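Long-range contacts in DUF1460 domain-containing protein (Legionella pneumophila subsp. pneumophila, PDB 2IM9), which is of unknown function but belongs to an N-acetylmuramoyl-L-alanine amidase-like family within the papain-like CA clan of peptidases, consistent with a role in hydrolysing amide bonds of cell-wall peptidoglycan: residues F93-Y98 / I266-F271; Y82-R87 / I188-Q193; L105-S110 / V317-P322; I222-L227 / P307-I312. All coordinates share one frame; numbering follows the deposited sequence.

Contact 1 of 4, residues F93-Y98 / I266-F271; sequences FDCDTY and ISHLGF
With chi1 at 65°, C95 lodges its sulfur between its own backbone N and carbonyl carbon, while H268 swings its imidazole anti to its backbone N (chi1 -167°), and the two side chains meet at the CD2 corner of the ring. C95 CB lies 3.2 Å from H268 CD2, and C95 SG is 3.6 Å from the same carbon; the sulfur sits at the ring's edge, not over its face. C95 SG also packs 3.7 Å from L269 CD2. That methyl comes within 3.1 Å of D96 OD1, the two side chains crossing at about a right angle. Farther along, the edge of F271 is aimed at the face of Y98, an offset edge-to-face pair whose ring planes make 73° with centroids 5.9 Å apart. The backbones are joined by one water, which donates to C95 O at 3.0 Å and to L269 O at 2.7 Å. The helix start is fixed by a capping box: D94 OD1 accepts from T97 N, and T97 OG1 accepts from D94 N at 2.9 Å. A cysteine opening a helix against a histidine on a strand is the signature of clan CA peptidases, so C95 and H268 probably correspond to that pair. Weak hydrogen bonds pair H268 ND1 with Y299 OH and H268 NE2 with A284 O. Helix 95-107 thus rests on strand 264-275 of the antiparallel sheet, with strand 278-285 beside H268 and Y98, whose hydroxyl bonds S61 O, and strand 246-254 on the side of S267.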
# COMPACT_ATOMS: atom_id res chain seq x y z
N PHE A 93 -11.87 -1.17 2.08
CA PHE A 93 -10.42 -1.01 1.91
C PHE A 93 -10.03 0.44 1.75
O PHE A 93 -10.82 1.24 1.23
CB PHE A 93 -9.96 -1.72 0.63
CG PHE A 93 -10.15 -3.21 0.65
CD1 PHE A 93 -9.26 -4.02 1.34
CD2 PHE A 93 -11.22 -3.79 -0.03
CE1 PHE A 93 -9.43 -5.41 1.38
CE2 PHE A 93 -11.40 -5.17 -0.02
CZ PHE A 93 -10.49 -5.99 0.69
N ASP A 94 -8.79 0.77 2.13
CA ASP A 94 -8.17 1.98 1.60
C ASP A 94 -7.05 1.57 0.64
O ASP A 94 -6.88 0.37 0.39
CB ASP A 94 -7.72 2.93 2.71
CG ASP A 94 -6.63 2.35 3.58
OD1 ASP A 94 -5.67 1.75 3.04
OD2 ASP A 94 -6.72 2.54 4.82
N CYS A 95 -6.31 2.51 0.07
CA CYS A 95 -5.37 2.08 -0.97
C CYS A 95 -4.32 1.12 -0.42
O CYS A 95 -3.94 0.16 -1.10
CB CYS A 95 -4.71 3.25 -1.69
SG CYS A 95 -3.65 4.26 -0.67
N ASP A 96 -3.87 1.39 0.80
CA ASP A 96 -2.81 0.59 1.44
C ASP A 96 -3.32 -0.76 1.89
O ASP A 96 -2.67 -1.78 1.66
CB ASP A 96 -2.26 1.32 2.68
CG ASP A 96 -1.79 2.73 2.39
OD1 ASP A 96 -0.96 2.90 1.49
OD2 ASP A 96 -2.26 3.67 3.07
N THR A 97 -4.48 -0.79 2.54
CA THR A 97 -5.01 -2.06 3.04
C THR A 97 -5.45 -2.99 1.89
O THR A 97 -5.38 -4.22 2.03
CB THR A 97 -6.13 -1.87 4.08
OG1 THR A 97 -7.32 -1.39 3.45
CG2 THR A 97 -5.69 -0.86 5.18
N TYR A 98 -5.90 -2.41 0.78
CA TYR A 98 -6.22 -3.23 -0.38
C TYR A 98 -4.99 -3.98 -0.87
O TYR A 98 -5.02 -5.19 -1.07
CB TYR A 98 -6.81 -2.35 -1.49
CG TYR A 98 -7.19 -3.09 -2.74
CD1 TYR A 98 -8.14 -4.12 -2.71
CD2 TYR A 98 -6.63 -2.74 -3.98
CE1 TYR A 98 -8.49 -4.80 -3.89
CE2 TYR A 98 -6.96 -3.41 -5.14
CZ TYR A 98 -7.90 -4.42 -5.09
OH TYR A 98 -8.24 -5.06 -6.25
N ILE A 266 5.01 9.52 -1.31
CA ILE A 266 4.10 8.59 -2.00
C ILE A 266 2.66 8.82 -1.53
O ILE A 266 2.39 8.83 -0.32
CB ILE A 266 4.51 7.11 -1.75
CG1 ILE A 266 5.97 6.86 -2.21
CG2 ILE A 266 3.51 6.15 -2.42
CD1 ILE A 266 6.43 5.47 -1.87
N SER A 267 1.74 9.00 -2.48
CA SER A 267 0.38 9.49 -2.15
C SER A 267 -0.70 8.44 -2.38
O SER A 267 -1.83 8.57 -1.86
CB SER A 267 0.06 10.74 -2.97
OG SER A 267 0.25 10.50 -4.36
N HIS A 268 -0.37 7.39 -3.14
CA HIS A 268 -1.36 6.38 -3.52
C HIS A 268 -0.66 5.16 -4.12
O HIS A 268 0.51 5.22 -4.53
CB HIS A 268 -2.34 6.98 -4.56
CG HIS A 268 -3.56 6.14 -4.79
ND1 HIS A 268 -4.04 5.87 -6.05
CD2 HIS A 268 -4.41 5.54 -3.92
CE1 HIS A 268 -5.13 5.11 -5.95
NE2 HIS A 268 -5.37 4.91 -4.67
N LEU A 269 -1.38 4.04 -4.13
CA LEU A 269 -0.86 2.82 -4.76
C LEU A 269 -1.95 1.85 -5.14
O LEU A 269 -3.10 1.98 -4.71
CB LEU A 269 0.22 2.15 -3.91
CG LEU A 269 -0.20 1.39 -2.64
CD1 LEU A 269 0.97 0.54 -2.16
CD2 LEU A 269 -0.56 2.36 -1.57
N GLY A 270 -1.58 0.87 -5.95
CA GLY A 270 -2.54 -0.12 -6.47
C GLY A 270 -1.78 -1.10 -7.34
O GLY A 270 -0.54 -1.11 -7.33
N PHE A 271 -2.52 -1.90 -8.12
CA PHE A 271 -1.91 -2.92 -8.97
C PHE A 271 -2.02 -2.57 -10.44
O PHE A 271 -3.00 -1.92 -10.86
CB PHE A 271 -2.61 -4.27 -8.76
CG PHE A 271 -2.44 -4.84 -7.38
CD1 PHE A 271 -1.24 -5.42 -7.00
CD2 PHE A 271 -3.48 -4.79 -6.47
CE1 PHE A 271 -1.08 -5.96 -5.72
CE2 PHE A 271 -3.34 -5.33 -5.18
CZ PHE A 271 -2.13 -5.91 -4.81
O HOH W 1 -5.14 0.42 -3.81

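Contact 2 of 4, residues Y82-R87 / I188-Q193; sequences YDQFPR and IRLQKQ
D83 OD1 is gripped from opposite faces of its carboxylate, by R189 NE at 2.9 Å across the contact and by F85 N at 3.2 Å within its own segment. The NE donor comes from above the carboxylate, 41° out of its plane. R189 NH2 donates to the syn lone pair of D83 OD2 at 2.8 Å, completing a side-on, two-nitrogen salt bridge in which the planes of the two charged groups are 66° apart. The bend of the arginine at chi3 also lays its guanidinium flat on F85: the planes differ by 3°, and R189 CZ stands 3.6 Å from the F85 ring centroid, a stacked cation-pi pair. One face of the guanidinium is therefore taken by the ring and an edge by the carboxylate, which should fix its rotation. R189 NH1 bonds G72 O, and D83 OD2 has a second salt-bridge partner in R133, so the charges are shared over a small network.

The backbones bind directly as well. R189 N donates to Y82 O at 3.0 Å, and R189 O accepts from Q84 N at 2.8 Å, almost in line with the carbonyl bond. Q84, extended beyond CG, carries OE1 to Q191 N at 2.8 Å; one water links OE1 to K192 N. At the other end Y82 and I188 run side by side, I188 CD1 meeting the ring's edge 3.9 Å from Y82 CD1. Two loops are thereby clasped by a solitary beta bridge, D83 with R189, reinforced by an Asx turn in which D83 OD1 accepts from the amide of F85.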
# COMPACT_ATOMS: atom_id res chain seq x y z
N TYR A 82 -4.05 1.42 20.94
CA TYR A 82 -4.22 2.73 20.27
C TYR A 82 -5.25 2.73 19.16
O TYR A 82 -5.94 3.73 18.96
CB TYR A 82 -2.87 3.25 19.72
CG TYR A 82 -1.82 3.25 20.80
CD1 TYR A 82 -1.83 4.21 21.81
CD2 TYR A 82 -0.81 2.27 20.82
CE1 TYR A 82 -0.87 4.19 22.85
CE2 TYR A 82 0.16 2.25 21.84
CZ TYR A 82 0.11 3.21 22.85
OH TYR A 82 1.04 3.20 23.87
N ASP A 83 -5.34 1.63 18.40
CA ASP A 83 -6.21 1.61 17.23
C ASP A 83 -6.91 0.26 17.14
O ASP A 83 -6.31 -0.73 16.74
CB ASP A 83 -5.40 1.87 15.94
CG ASP A 83 -6.28 2.03 14.71
OD1 ASP A 83 -7.52 1.71 14.77
OD2 ASP A 83 -5.76 2.50 13.68
N GLN A 84 -8.19 0.25 17.53
CA GLN A 84 -8.97 -1.00 17.67
C GLN A 84 -9.81 -1.33 16.44
O GLN A 84 -10.75 -2.15 16.50
CB GLN A 84 -9.85 -0.91 18.94
CG GLN A 84 -9.02 -0.67 20.23
CD GLN A 84 -9.88 -0.64 21.50
OE1 GLN A 84 -11.09 -0.37 21.45
NE2 GLN A 84 -9.25 -0.92 22.63
N PHE A 85 -9.46 -0.72 15.31
CA PHE A 85 -10.02 -1.18 14.03
C PHE A 85 -9.51 -2.60 13.73
O PHE A 85 -8.48 -3.03 14.28
CB PHE A 85 -9.65 -0.20 12.91
CG PHE A 85 -10.72 0.82 12.61
CD1 PHE A 85 -11.30 1.58 13.65
CD2 PHE A 85 -11.18 0.99 11.31
CE1 PHE A 85 -12.29 2.51 13.38
CE2 PHE A 85 -12.19 1.94 11.03
CZ PHE A 85 -12.73 2.71 12.08
N PRO A 86 -10.24 -3.34 12.87
CA PRO A 86 -9.95 -4.76 12.67
C PRO A 86 -8.56 -4.97 12.05
O PRO A 86 -8.04 -4.10 11.36
CB PRO A 86 -11.01 -5.23 11.68
CG PRO A 86 -11.72 -4.02 11.19
CD PRO A 86 -11.38 -2.86 12.06
N ARG A 87 -8.00 -6.15 12.30
CA ARG A 87 -6.71 -6.52 11.73
C ARG A 87 -6.76 -6.84 10.24
O ARG A 87 -5.76 -6.70 9.52
CB ARG A 87 -6.16 -7.72 12.51
CG ARG A 87 -5.71 -7.26 13.88
CD ARG A 87 -5.50 -8.42 14.82
NE ARG A 87 -6.78 -9.02 15.18
CZ ARG A 87 -6.89 -10.04 16.02
NH1 ARG A 87 -5.78 -10.56 16.55
NH2 ARG A 87 -8.10 -10.52 16.31
N ILE A 188 -6.37 7.87 17.84
CA ILE A 188 -6.75 6.88 18.84
C ILE A 188 -8.18 6.45 18.59
O ILE A 188 -9.13 7.21 18.87
CB ILE A 188 -6.62 7.44 20.29
CG1 ILE A 188 -5.23 8.05 20.50
CG2 ILE A 188 -6.96 6.33 21.33
CD1 ILE A 188 -4.07 7.05 20.44
N ARG A 189 -8.34 5.23 18.10
CA ARG A 189 -9.64 4.71 17.69
C ARG A 189 -10.08 3.59 18.63
O ARG A 189 -9.59 2.47 18.54
CB ARG A 189 -9.61 4.26 16.22
CG ARG A 189 -9.30 5.42 15.26
CD ARG A 189 -9.57 5.06 13.82
NE ARG A 189 -8.68 4.00 13.34
CZ ARG A 189 -8.64 3.61 12.07
NH1 ARG A 189 -9.42 4.19 11.17
NH2 ARG A 189 -7.80 2.64 11.70
N LEU A 190 -10.97 3.93 19.56
CA LEU A 190 -11.41 2.99 20.58
C LEU A 190 -12.85 2.59 20.31
O LEU A 190 -13.64 3.41 19.86
CB LEU A 190 -11.27 3.63 21.97
CG LEU A 190 -9.88 4.15 22.35
CD1 LEU A 190 -9.91 4.82 23.73
CD2 LEU A 190 -8.81 3.06 22.27
N GLN A 191 -13.19 1.33 20.56
CA GLN A 191 -14.53 0.86 20.21
C GLN A 191 -15.59 1.45 21.12
O GLN A 191 -16.68 1.80 20.67
CB GLN A 191 -14.58 -0.67 20.18
CG GLN A 191 -13.61 -1.25 19.15
CD GLN A 191 -14.09 -2.54 18.53
OE1 GLN A 191 -15.06 -2.55 17.77
NE2 GLN A 191 -13.41 -3.64 18.85
N LYS A 192 -15.24 1.57 22.40
CA LYS A 192 -16.06 2.23 23.41
C LYS A 192 -15.53 3.67 23.52
O LYS A 192 -14.38 3.89 23.89
CB LYS A 192 -15.91 1.47 24.73
CG LYS A 192 -16.86 1.86 25.85
CD LYS A 192 -16.82 0.78 26.93
CE LYS A 192 -17.48 1.21 28.24
NZ LYS A 192 -17.55 0.03 29.17
N GLN A 193 -16.37 4.64 23.16
CA GLN A 193 -15.96 6.05 23.13
C GLN A 193 -15.61 6.57 24.52
O GLN A 193 -16.39 6.41 25.46
CB GLN A 193 -17.06 6.92 22.50
CG GLN A 193 -16.71 8.40 22.45
CD GLN A 193 -17.89 9.27 22.05
OE1 GLN A 193 -18.97 9.20 22.65
NE2 GLN A 193 -17.69 10.10 21.03
O HOH W 2 -11.90 -3.60 21.24
O HOH W 3 -12.91 0.24 23.57

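Contact 3 of 4, residues L105-S110 / V317-P322; sequences LALANS and VLPEKP
V317 closes strand 311-317 and turns its CG1 methyl toward helix 95-107, where it meets L107 CD2 at 4.2 Å, a loose apolar contact. L107 leaves its backbone away from the other segment, but with CG anti to the carbonyl carbon (chi1 -73°) and the chain extended beyond it, CD2 ends up facing the loop. The backbone of L318 is paired with L150, which also touches the side chains of both L107 and V317. P319 then brings one side of its ring over the same methyl: L107 CD2 is 3.8 Å from P319 CB and equally far from P319 CG, so the leucine tip straddles that ring bond, the two side chains running obliquely. The segment after strand 311-317 thus passes over the last part of helix 95-107, and L107 meets V317 and P319 by van der Waals packing. Beyond the loop the chain is tied back to helix 111-122 by the disulfide C117-C327, and C117 lies against A108.

P322 has the largest share of the interface, set against three successive carbonyls, A106 to A108. P322 CA comes to 3.1 Å from L107 O, and P322 CB lies 3.6 Å from A106 O and 3.5 Å from A108 O. A106 O also accepts from R56 NE, and L107 and V323, next in sequence after P322, share a backbone hydrogen bond. The P322 ring also approaches the amide of N109, deposited in two conformers; the approach of ND2 to CG is accordingly doubtful in detail.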
# COMPACT_ATOMS: atom_id res chain seq x y z
N LEU A 105 -3.17 -12.52 0.73
CA LEU A 105 -4.01 -13.63 0.24
C LEU A 105 -3.28 -14.39 -0.88
O LEU A 105 -3.29 -15.63 -0.91
CB LEU A 105 -5.37 -13.14 -0.28
CG LEU A 105 -6.37 -12.68 0.80
CD1 LEU A 105 -7.46 -11.80 0.21
CD2 LEU A 105 -6.97 -13.90 1.52
N ALA A 106 -2.64 -13.66 -1.78
CA ALA A 106 -1.98 -14.29 -2.92
C ALA A 106 -0.79 -15.13 -2.49
O ALA A 106 -0.49 -16.15 -3.12
CB ALA A 106 -1.55 -13.24 -3.96
N LEU A 107 -0.12 -14.71 -1.43
CA LEU A 107 1.07 -15.39 -0.94
C LEU A 107 0.77 -16.63 -0.12
O LEU A 107 1.67 -17.47 0.05
CB LEU A 107 1.89 -14.44 -0.09
CG LEU A 107 2.64 -13.34 -0.82
CD1 LEU A 107 3.24 -12.44 0.24
CD2 LEU A 107 3.72 -13.93 -1.72
N ALA A 108 -0.46 -16.75 0.36
CA ALA A 108 -0.85 -17.80 1.31
C ALA A 108 -1.77 -18.81 0.67
O ALA A 108 -2.25 -18.58 -0.43
CB ALA A 108 -1.54 -17.15 2.51
N ASN A 109 -2.02 -19.92 1.37
CA ASN A 109 -2.90 -21.00 0.90
C ASN A 109 -4.05 -21.31 1.84
O ASN A 109 -4.77 -22.29 1.63
CB ASN A 109 -2.10 -22.29 0.73
CG ASN A 109 -1.32 -22.33 -0.55
OD1 ASN A 109 -0.13 -22.63 -0.53
ND2 ASN A 109 -1.98 -22.07 -1.67
N SER A 110 -4.21 -20.51 2.88
CA SER A 110 -5.18 -20.82 3.93
C SER A 110 -5.44 -19.57 4.75
O SER A 110 -4.62 -18.65 4.76
CB SER A 110 -4.62 -21.92 4.85
OG SER A 110 -3.53 -21.44 5.63
N VAL A 317 6.33 -8.77 -7.19
CA VAL A 317 6.34 -9.73 -6.10
C VAL A 317 7.29 -10.86 -6.51
O VAL A 317 7.19 -11.37 -7.62
CB VAL A 317 4.93 -10.29 -5.85
CG1 VAL A 317 4.95 -11.47 -4.85
CG2 VAL A 317 4.00 -9.19 -5.37
N LEU A 318 8.18 -11.24 -5.61
CA LEU A 318 9.22 -12.23 -5.94
C LEU A 318 8.81 -13.70 -5.75
O LEU A 318 9.11 -14.54 -6.62
CB LEU A 318 10.49 -11.93 -5.15
CG LEU A 318 11.24 -10.65 -5.50
CD1 LEU A 318 12.37 -10.43 -4.49
CD2 LEU A 318 11.77 -10.71 -6.94
N PRO A 319 8.19 -14.04 -4.60
CA PRO A 319 7.80 -15.44 -4.42
C PRO A 319 6.98 -15.96 -5.60
O PRO A 319 6.06 -15.29 -6.07
CB PRO A 319 6.96 -15.40 -3.15
CG PRO A 319 7.49 -14.25 -2.40
CD PRO A 319 7.86 -13.22 -3.42
N GLU A 320 7.32 -17.16 -6.08
CA GLU A 320 6.66 -17.74 -7.26
C GLU A 320 5.43 -18.57 -6.90
O GLU A 320 4.52 -18.72 -7.72
CB GLU A 320 7.64 -18.60 -8.07
CG GLU A 320 8.77 -17.78 -8.70
CD GLU A 320 9.69 -18.61 -9.58
OE1 GLU A 320 10.16 -19.69 -9.14
OE2 GLU A 320 9.96 -18.16 -10.72
N LYS A 321 5.41 -19.12 -5.70
CA LYS A 321 4.28 -19.95 -5.28
C LYS A 321 3.83 -19.60 -3.87
O LYS A 321 4.63 -19.12 -3.09
CB LYS A 321 4.63 -21.45 -5.41
CG LYS A 321 5.65 -21.94 -4.41
CD LYS A 321 5.90 -23.43 -4.57
CE LYS A 321 6.34 -24.07 -3.25
NZ LYS A 321 6.50 -25.56 -3.39
N PRO A 322 2.55 -19.83 -3.55
CA PRO A 322 2.07 -19.50 -2.22
C PRO A 322 2.56 -20.49 -1.17
O PRO A 322 3.00 -21.60 -1.51
CB PRO A 322 0.55 -19.55 -2.37
CG PRO A 322 0.30 -20.48 -3.51
CD PRO A 322 1.48 -20.37 -4.42

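Contact 4 of 4, residues I222-L227 / P307-I312; sequences IPFTAL and PTIKGI
I222 and I312 form an antiparallel hydrogen-bonded pair: I222 N donates to I312 O at 2.8 Å, and I312 N returns a bond to I222 O at 3.1 Å. Two residues on, as strand 214-223 gives way to helix 224-227, F224 N reaches K310 O at 2.9 Å, the donor tilted 30° from the carbonyl plane. A water that donates to K310 O is also a weak partner of T225 N. Between these bonds P223 faces G311 as a non-hydrogen-bonded pair, with P223 CA 3.3 Å from K310 O.

The F224 ring lies against the K310-G311 peptide, whose G311 CA stands 3.9 Å from the ring centroid and 19° off the normal, a CH-pi contact over the face. At its rim, F224 CE2 meets I309 CG2 at 3.6 Å. Outside this, L227 and I312 cross at about a right angle, L227 CD1 touching I312 CG1 at 4.0 Å; the chi1 of I312, 60°, tucks CG1 between N and the carbonyl carbon. L300 of helix 296-303 packs on both F224 and I312. On the far side of strand 311-317, K310 and G311 together face I250 of strand 246-254: a classic beta bulge, here placed where the strand enters the sheet.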
# COMPACT_ATOMS: atom_id res chain seq x y z
N ILE A 222 9.53 6.69 -12.60
CA ILE A 222 9.52 7.03 -14.02
C ILE A 222 8.72 8.32 -14.12
O ILE A 222 7.54 8.35 -13.74
CB ILE A 222 8.83 5.96 -14.85
CG1 ILE A 222 9.53 4.61 -14.68
CG2 ILE A 222 8.86 6.32 -16.35
CD1 ILE A 222 8.73 3.48 -15.30
N PRO A 223 9.35 9.38 -14.62
CA PRO A 223 8.71 10.70 -14.68
C PRO A 223 7.67 10.82 -15.80
O PRO A 223 7.80 10.16 -16.85
CB PRO A 223 9.89 11.62 -14.99
CG PRO A 223 10.80 10.80 -15.75
CD PRO A 223 10.73 9.43 -15.14
N PHE A 224 6.69 11.70 -15.60
CA PHE A 224 5.67 11.96 -16.62
C PHE A 224 6.29 12.58 -17.87
O PHE A 224 5.76 12.42 -18.97
CB PHE A 224 4.55 12.86 -16.10
CG PHE A 224 3.68 12.22 -15.04
CD1 PHE A 224 3.45 10.84 -15.04
CD2 PHE A 224 3.08 13.01 -14.06
CE1 PHE A 224 2.65 10.26 -14.07
CE2 PHE A 224 2.26 12.44 -13.10
CZ PHE A 224 2.05 11.05 -13.09
N THR A 225 7.41 13.28 -17.70
CA THR A 225 8.13 13.84 -18.85
C THR A 225 8.59 12.74 -19.81
O THR A 225 8.79 13.00 -21.01
CB THR A 225 9.33 14.69 -18.41
OG1 THR A 225 10.21 13.88 -17.61
CG2 THR A 225 8.86 15.90 -17.63
N ALA A 226 8.76 11.52 -19.29
CA ALA A 226 9.11 10.36 -20.11
C ALA A 226 7.87 9.62 -20.59
O ALA A 226 7.74 9.29 -21.76
CB ALA A 226 10.03 9.42 -19.33
N LEU A 227 6.95 9.37 -19.67
CA LEU A 227 5.76 8.57 -19.97
C LEU A 227 4.83 9.28 -20.94
O LEU A 227 4.05 8.64 -21.64
CB LEU A 227 5.00 8.24 -18.69
CG LEU A 227 5.64 7.21 -17.77
CD1 LEU A 227 4.85 7.18 -16.46
CD2 LEU A 227 5.65 5.83 -18.40
N PRO A 307 0.44 19.84 -9.56
CA PRO A 307 1.76 20.44 -9.37
C PRO A 307 2.75 19.51 -8.65
O PRO A 307 3.96 19.70 -8.80
CB PRO A 307 1.46 21.67 -8.49
CG PRO A 307 0.21 21.33 -7.78
CD PRO A 307 -0.60 20.52 -8.75
N THR A 308 2.26 18.53 -7.90
CA THR A 308 3.15 17.72 -7.04
C THR A 308 3.38 16.28 -7.50
O THR A 308 4.41 15.69 -7.17
CB THR A 308 2.64 17.68 -5.59
OG1 THR A 308 1.29 17.22 -5.58
CG2 THR A 308 2.69 19.09 -4.99
N ILE A 309 2.43 15.71 -8.23
CA ILE A 309 2.60 14.33 -8.73
C ILE A 309 3.52 14.36 -9.95
O ILE A 309 3.26 15.09 -10.90
CB ILE A 309 1.26 13.67 -9.10
CG1 ILE A 309 0.29 13.67 -7.91
CG2 ILE A 309 1.50 12.22 -9.60
CD1 ILE A 309 -1.17 13.31 -8.30
N LYS A 310 4.60 13.58 -9.94
CA LYS A 310 5.58 13.64 -11.03
C LYS A 310 5.86 12.30 -11.71
O LYS A 310 6.57 12.26 -12.72
CB LYS A 310 6.91 14.24 -10.55
CG LYS A 310 6.84 15.71 -10.13
CD LYS A 310 6.52 16.63 -11.30
CE LYS A 310 6.29 18.06 -10.86
NZ LYS A 310 6.02 18.95 -12.03
N GLY A 311 5.37 11.20 -11.14
CA GLY A 311 5.55 9.91 -11.82
C GLY A 311 5.20 8.69 -11.00
O GLY A 311 4.47 8.79 -10.00
N ILE A 312 5.72 7.54 -11.41
CA ILE A 312 5.35 6.27 -10.76
C ILE A 312 6.54 5.36 -10.42
O ILE A 312 7.55 5.37 -11.11
CB ILE A 312 4.37 5.46 -11.64
CG1 ILE A 312 4.99 5.11 -13.01
CG2 ILE A 312 3.04 6.20 -11.76
CD1 ILE A 312 4.09 4.18 -13.86
O HOH W 4 7.51 14.36 -14.53

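In the fold
Contact 1 lies nearest the centre of the chain, about 4 Å from it, and sets helix 95-107 on the sheet through a cysteine, a histidine and an edge-to-face aromatic pair. Contact 3 uses the far end of that helix, where prolines and a leucine pack without polar bonds between its segments. Contact 4 is well buried yet peripheral: it reaches the same sheet as contact 1 through backbone pairing plus a ring against a peptide. Contacts 2 and 3 are partly buried, about 21 and 17 Å, centre to centre, from the middle of the chain. Contact 2, opposite contact 4 across that middle, joins two loops and relies on charge and side-chain hydrogen bonds.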